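Local coordinates for FAD-binding PCMH-type domain-containing protein (Gibberella zeae, PDB 6YJO) that binds FAD, attached covalently to the protein, and probably works as an oxidoreductase that oxidises oligosaccharides, at residues M132-A138 / A228-T234. Sequence-based numbering, arbitrary orientation.
Sequences MSCTVQA and AELGFQT
Cys134 and Phe232 form a hydrogen-bonded antiparallel pair, and on the buried face the thiol meets the phenyl ring at its edge, SG lying 5.3 Å from the Phe232 ring centroid and 81° off the ring normal. The same sulfur touches the methyl of Thr234, SG to CG2 3.6 Å. Further along this face Val136 CB also sits at the ring edge, 4.2 Å from Phe232 CE2, while Leu230 carries CD1 to within 3.7 Å of Ala138 CA. On the other face Glu229 runs out extended, with CG anti to the backbone N (chi1 -168°), across Thr135; its OE2 lies 3.3 Å from Thr135 CB. A water accepts a hydrogen bond from Gln137 NE2 and donates one to Glu229 OE1 (2.6 Å from the water), joining amide and carboxylate groups whose planes are turned 66° apart. Both strands belong to the antiparallel sheet of the PCMH-type FAD-binding domain, where 133-137 lies between strands 126-128 and 226-236. Val136 and Leu230 exchange two backbone bonds, N to O 2.8 Å each way. At the far end Met132 O is gripped twice by Thr234, through N and through OG1, the hydroxyl arriving on a lone pair at 2.8 Å; Arg155 is a second partner of that hydroxyl. Gln233 NE2 is hydrogen-bonded to Asp131 O. Gln137 OE1 accepts from Thr125 N, so both ends of its amide are held. Helix 167-171 covers the buried face through Ile167 and Ala171. Ala138, tied by its N to Ala228 O, touches the FAD, and its carbonyl O is hydrogen-bonded to the hydroxyl of Ser99, an FAD-binding residue.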
loop_
_atom_site.group_PDB
_atom_site.type_symbol
_atom_site.label_atom_id
_atom_site.label_comp_id
_atom_site.label_asym_id
_atom_site.label_seq_id
_atom_site.Cartn_x
_atom_site.Cartn_y
_atom_site.Cartn_z
ATOM N N MET A 132 -5.996 -7.139 23.347
ATOM C CA MET A 132 -6.438 -6.717 22.019
ATOM C C MET A 132 -5.277 -6.331 21.108
ATOM O O MET A 132 -5.523 -5.905 19.974
ATOM C CB MET A 132 -7.446 -5.559 22.087
ATOM C CG MET A 132 -8.692 -5.890 22.907
ATOM S SD MET A 132 -9.697 -7.241 22.231
ATOM C CE MET A 132 -8.958 -8.712 22.955
ATOM N N SER A 133 -4.031 -6.454 21.554
ATOM C CA SER A 133 -2.923 -6.471 20.612
ATOM C C SER A 133 -2.939 -7.792 19.844
ATOM O O SER A 133 -3.577 -8.769 20.254
ATOM C CB SER A 133 -1.587 -6.295 21.337
ATOM O OG SER A 133 -1.271 -7.442 22.108
ATOM N N CYS A 134 -2.233 -7.820 18.716
ATOM C CA CYS A 134 -2.106 -9.043 17.935
ATOM C C CYS A 134 -0.692 -9.163 17.391
ATOM O O CYS A 134 0.017 -8.170 17.219
ATOM C CB CYS A 134 -3.115 -9.104 16.776
ATOM S SG CYS A 134 -2.941 -7.799 15.532
ATOM N N THR A 135 -0.289 -10.408 17.148
ATOM C CA THR A 135 0.951 -10.739 16.458
ATOM C C THR A 135 0.585 -11.366 15.121
ATOM O O THR A 135 -0.112 -12.384 15.079
ATOM C CB THR A 135 1.816 -11.702 17.276
ATOM O OG1 THR A 135 1.612 -13.041 16.811
ATOM C CG2 THR A 135 1.479 -11.637 18.759
ATOM N N VAL A 136 1.052 -10.761 14.035
ATOM C CA VAL A 136 0.781 -11.231 12.681
ATOM C C VAL A 136 2.115 -11.504 11.998
ATOM O O VAL A 136 2.915 -10.582 11.795
ATOM C CB VAL A 136 -0.052 -10.215 11.881
ATOM C CG1 VAL A 136 -0.189 -10.664 10.440
ATOM C CG2 VAL A 136 -1.426 -10.025 12.526
ATOM N N GLN A 137 2.348 -12.763 11.636
ATOM C CA GLN A 137 3.588 -13.124 10.963
ATOM C C GLN A 137 3.665 -12.424 9.612
ATOM O O GLN A 137 2.648 -12.130 8.979
ATOM C CB GLN A 137 3.685 -14.644 10.806
ATOM C CG GLN A 137 4.142 -15.342 12.077
ATOM C CD GLN A 137 4.405 -16.821 11.878
ATOM O OE1 GLN A 137 3.588 -17.544 11.309
ATOM N NE2 GLN A 137 5.559 -17.280 12.348
ATOM N N ALA A 138 4.895 -12.140 9.183
ATOM C CA ALA A 138 5.127 -11.216 8.082
ATOM C C ALA A 138 4.552 -11.689 6.751
ATOM O O ALA A 138 4.446 -10.879 5.823
ATOM C CB ALA A 138 6.628 -10.971 7.947
ATOM N N ALA A 228 9.765 -10.325 10.314
ATOM C CA ALA A 228 9.209 -11.665 10.424
ATOM C C ALA A 228 7.863 -11.709 11.133
ATOM O O ALA A 228 7.071 -12.616 10.867
ATOM C CB ALA A 228 10.184 -12.587 11.172
ATOM N N GLU A 229 7.589 -10.761 12.027
ATOM C CA GLU A 229 6.329 -10.711 12.757
ATOM C C GLU A 229 6.021 -9.255 13.069
ATOM O O GLU A 229 6.884 -8.545 13.591
ATOM C CB GLU A 229 6.421 -11.538 14.043
ATOM C CG GLU A 229 5.095 -11.799 14.731
ATOM C CD GLU A 229 5.212 -12.788 15.882
ATOM O OE1 GLU A 229 5.463 -13.986 15.625
ATOM O OE2 GLU A 229 5.058 -12.364 17.047
ATOM N N LEU A 230 4.813 -8.808 12.735
ATOM C CA LEU A 230 4.363 -7.452 13.024
ATOM C C LEU A 230 3.331 -7.483 14.144
ATOM O O LEU A 230 2.550 -8.435 14.255
ATOM C CB LEU A 230 3.757 -6.782 11.781
ATOM C CG LEU A 230 4.657 -6.636 10.546
ATOM C CD1 LEU A 230 4.566 -7.867 9.642
ATOM C CD2 LEU A 230 4.313 -5.375 9.756
ATOM N N GLY A 231 3.337 -6.446 14.972
ATOM C CA GLY A 231 2.377 -6.295 16.056
ATOM C C GLY A 231 1.486 -5.095 15.780
ATOM O O GLY A 231 1.957 -4.070 15.276
ATOM N N PHE A 232 0.196 -5.247 16.077
ATOM C CA PHE A 232 -0.781 -4.178 15.921
ATOM C C PHE A 232 -1.772 -4.196 17.078
ATOM O O PHE A 232 -2.021 -5.239 17.689
ATOM C CB PHE A 232 -1.581 -4.305 14.612
ATOM C CG PHE A 232 -0.742 -4.550 13.391
ATOM C CD1 PHE A 232 -0.316 -3.496 12.601
ATOM C CD2 PHE A 232 -0.408 -5.840 13.012
ATOM C CE1 PHE A 232 0.440 -3.725 11.468
ATOM C CE2 PHE A 232 0.349 -6.073 11.881
ATOM C CZ PHE A 232 0.772 -5.014 11.110
ATOM N N GLN A 233 -2.359 -3.028 17.351
ATOM C CA GLN A 233 -3.446 -2.883 18.312
ATOM C C GLN A 233 -4.755 -2.881 17.528
ATOM O O GLN A 233 -5.033 -1.945 16.772
ATOM C CB GLN A 233 -3.284 -1.601 19.127
ATOM C CG GLN A 233 -4.197 -1.506 20.347
ATOM C CD GLN A 233 -3.870 -2.550 21.402
ATOM O OE1 GLN A 233 -2.700 -2.864 21.640
ATOM N NE2 GLN A 233 -4.902 -3.102 22.034
ATOM N N THR A 234 -5.551 -3.933 17.703
ATOM C CA THR A 234 -6.784 -4.086 16.947
ATOM C C THR A 234 -7.881 -3.177 17.495
ATOM O O THR A 234 -7.840 -2.721 18.644
ATOM C CB THR A 234 -7.278 -5.534 16.991
ATOM O OG1 THR A 234 -7.797 -5.818 18.296
ATOM C CG2 THR A 234 -6.149 -6.507 16.679
HETATM O O HOH W 1 7.101 -15.341 14.058
#